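Local coordinates for angiopoietin-related protein 6 (PDB 6Y43) that is a secreted angiopoietin-like factor whose calcium-binding, fibrinogen-like globular domain probably mediates recognition of partner molecules outside the cell, at residues A109-G115 against G130-A136. Sequence-based numbering, arbitrary orientation.
Sequences ARAHYDG and GQYHGDA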
loop_
_atom_site.group_PDB
_atom_site.type_symbol
_atom_site.label_atom_id
_atom_site.label_comp_id
_atom_site.label_asym_id
_atom_site.label_seq_id
_atom_site.Cartn_x
_atom_site.Cartn_y
_atom_site.Cartn_z
ATOM N N ALA A 109 12.488 -7.736 -2.039
ATOM C CA ALA A 109 12.095 -7.673 -3.438
ATOM C C ALA A 109 11.211 -6.455 -3.659
ATOM O O ALA A 109 10.622 -5.905 -2.719
ATOM C CB ALA A 109 11.388 -8.964 -3.871
ATOM N N ARG A 110 11.132 -6.027 -4.921
ATOM C CA ARG A 110 10.416 -4.813 -5.266
ATOM C C ARG A 110 9.586 -4.998 -6.523
ATOM O O ARG A 110 10.018 -5.658 -7.470
ATOM C CB ARG A 110 11.400 -3.646 -5.474
ATOM C CG ARG A 110 12.422 -3.533 -4.381
ATOM C CD ARG A 110 13.323 -2.328 -4.613
ATOM N NE ARG A 110 14.424 -2.271 -3.656
ATOM C CZ ARG A 110 15.447 -1.430 -3.756
ATOM N NH1 ARG A 110 15.498 -0.581 -4.770
ATOM N NH2 ARG A 110 16.411 -1.439 -2.846
ATOM N N ALA A 111 8.410 -4.372 -6.535
ATOM C CA ALA A 111 7.556 -4.291 -7.711
ATOM C C ALA A 111 7.261 -2.821 -7.985
ATOM O O ALA A 111 7.100 -2.029 -7.046
ATOM C CB ALA A 111 6.262 -5.071 -7.531
ATOM N N HIS A 112 7.257 -2.449 -9.264
ATOM C CA HIS A 112 6.957 -1.099 -9.702
ATOM C C HIS A 112 5.820 -1.127 -10.715
ATOM O O HIS A 112 5.774 -2.013 -11.576
ATOM C CB HIS A 112 8.165 -0.417 -10.375
ATOM C CG HIS A 112 9.441 -0.509 -9.608
ATOM N ND1 HIS A 112 10.185 -1.666 -9.527
ATOM C CD2 HIS A 112 10.137 0.433 -8.927
ATOM C CE1 HIS A 112 11.268 -1.440 -8.800
ATOM N NE2 HIS A 112 11.258 -0.177 -8.419
ATOM N N TYR A 113 4.919 -0.149 -10.617
ATOM C CA TYR A 113 3.863 0.066 -11.604
ATOM C C TYR A 113 3.902 1.516 -12.053
ATOM O O TYR A 113 3.804 2.435 -11.231
ATOM C CB TYR A 113 2.485 -0.302 -11.049
ATOM C CG TYR A 113 2.452 -1.747 -10.623
ATOM C CD1 TYR A 113 2.941 -2.124 -9.387
ATOM C CD2 TYR A 113 2.018 -2.757 -11.491
ATOM C CE1 TYR A 113 2.966 -3.454 -9.007
ATOM C CE2 TYR A 113 2.040 -4.093 -11.106
ATOM C CZ TYR A 113 2.520 -4.436 -9.877
ATOM O OH TYR A 113 2.581 -5.767 -9.500
ATOM N N ASP A 114 4.087 1.718 -13.356
ATOM C CA ASP A 114 4.187 3.053 -13.937
ATOM C C ASP A 114 2.775 3.537 -14.226
ATOM O O ASP A 114 2.273 3.484 -15.341
ATOM C CB ASP A 114 5.055 3.030 -15.184
ATOM C CG ASP A 114 6.527 2.829 -14.861
ATOM O OD1 ASP A 114 6.898 2.848 -13.673
ATOM O OD2 ASP A 114 7.326 2.667 -15.799
ATOM N N GLY A 115 2.127 4.011 -13.180
ATOM C CA GLY A 115 0.736 4.375 -13.264
ATOM C C GLY A 115 0.018 3.721 -12.116
ATOM O O GLY A 115 0.103 2.508 -11.923
ATOM N N GLY A 130 -0.199 0.969 -13.720
ATOM C CA GLY A 130 0.346 0.945 -15.055
ATOM C C GLY A 130 1.268 -0.195 -15.402
ATOM O O GLY A 130 1.233 -1.278 -14.770
ATOM N N GLN A 131 2.205 0.035 -16.318
ATOM C CA GLN A 131 3.158 -1.005 -16.710
ATOM C C GLN A 131 4.028 -1.491 -15.559
ATOM O O GLN A 131 4.600 -0.703 -14.811
ATOM C CB GLN A 131 4.045 -0.488 -17.860
ATOM C CG GLN A 131 5.095 -1.443 -18.391
ATOM C CD GLN A 131 5.615 -0.959 -19.736
ATOM O OE1 GLN A 131 6.051 0.191 -19.871
ATOM N NE2 GLN A 131 5.538 -1.820 -20.748
ATOM N N TYR A 132 4.185 -2.809 -15.480
ATOM C CA TYR A 132 4.943 -3.447 -14.420
ATOM C C TYR A 132 6.446 -3.581 -14.740
ATOM O O TYR A 132 6.840 -3.857 -15.877
ATOM C CB TYR A 132 4.381 -4.848 -14.115
ATOM C CG TYR A 132 5.324 -5.674 -13.266
ATOM C CD1 TYR A 132 5.315 -5.580 -11.895
ATOM C CD2 TYR A 132 6.273 -6.533 -13.860
ATOM C CE1 TYR A 132 6.203 -6.274 -11.121
ATOM C CE2 TYR A 132 7.159 -7.247 -13.084
ATOM C CZ TYR A 132 7.121 -7.111 -11.712
ATOM O OH TYR A 132 7.987 -7.786 -10.894
ATOM N N HIS A 133 7.276 -3.442 -13.701
ATOM C CA HIS A 133 8.660 -3.922 -13.707
ATOM C C HIS A 133 9.129 -4.174 -12.278
ATOM O O HIS A 133 8.719 -3.468 -11.356
ATOM C CB HIS A 133 9.604 -2.926 -14.416
ATOM C CG HIS A 133 9.537 -1.515 -13.910
ATOM N ND1 HIS A 133 10.557 -0.921 -13.197
ATOM C CD2 HIS A 133 8.589 -0.563 -14.061
ATOM C CE1 HIS A 133 10.232 0.325 -12.911
ATOM N NE2 HIS A 133 9.037 0.567 -13.418
ATOM N N GLY A 134 9.997 -5.166 -12.094
ATOM C CA GLY A 134 10.632 -5.358 -10.798
ATOM C C GLY A 134 11.059 -6.794 -10.584
ATOM O O GLY A 134 10.683 -7.695 -11.323
ATOM N N ASP A 135 11.848 -7.003 -9.514
ATOM C CA ASP A 135 12.309 -8.353 -9.216
ATOM C C ASP A 135 11.294 -9.170 -8.434
ATOM O O ASP A 135 11.397 -10.399 -8.417
ATOM C CB ASP A 135 13.674 -8.329 -8.487
ATOM C CG ASP A 135 13.680 -7.572 -7.180
ATOM O OD1 ASP A 135 12.798 -6.764 -6.932
ATOM O OD2 ASP A 135 14.648 -7.766 -6.414
ATOM N N ALA A 136 10.285 -8.536 -7.841
ATOM C CA ALA A 136 9.340 -9.272 -7.021
ATOM C C ALA A 136 8.478 -10.204 -7.860
ATOM O O ALA A 136 8.054 -11.262 -7.378
ATOM C CB ALA A 136 8.447 -8.290 -6.262
HETATM O O HOH W 1 2.205 2.483 -17.973
#
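His-112 and His-133 face each other as an antiparallel hydrogen-bonded pair, with His-133 N reaching His-112 O at 3.0 Å and His-112 N returning to His-133 O at 2.7 Å. His-133 O accepts a second bond, from His-112 ND1 at 3.0 Å; the oxygen lies close to the plane of the His-112 ring, whereas the nitrogen stands 42° above the carbonyl plane. Beyond the regular pairing, the chain of 134-136 stays attached: Arg-110 N donates to Asp-135 OD1 (2.7 Å) on its syn side, and Ala-136 N donates to Arg-110 O.

On the histidine face, the imidazoles lie almost parallel, but their offset leaves little ring overlap; His-112 CB instead sits over a face of the His-133 ring, 3.4 Å from its centroid, as a CH-pi contact. A chi1 of 53° sets that ring between its own backbone N and carbonyl carbon and tips it across the neighbouring strand, where His-133 NE2 donates to Asp-114 OD1 (3.1 Å). The acceptor is in the ring plane, yet the approach is from above the carboxylate. A leucine in place of His-133 would probably leave the Asp-114 carboxylate without this donor and free to turn.

The opposite face is built from aromatic and alanine side chains. Tyr-113 CZ meets Tyr-132 CD1 at 3.6 Å with the rings oblique, 56° apart, and Ala-111 CB packs at the edge of the Tyr-132 ring; Tyr-113 OH hydrogen-bonds to Asp-138.

This is the hairpin of strands 108-118 and 127-133 within the fibrinogen-like domain, strand 95-102 flanking its other side. Glu-44 binds both His-112 NE2 and Arg-110, so His-112 is held at both ring nitrogens; with a carboxylate on one of them, its ring is likely to be polarised and its rotation fixed.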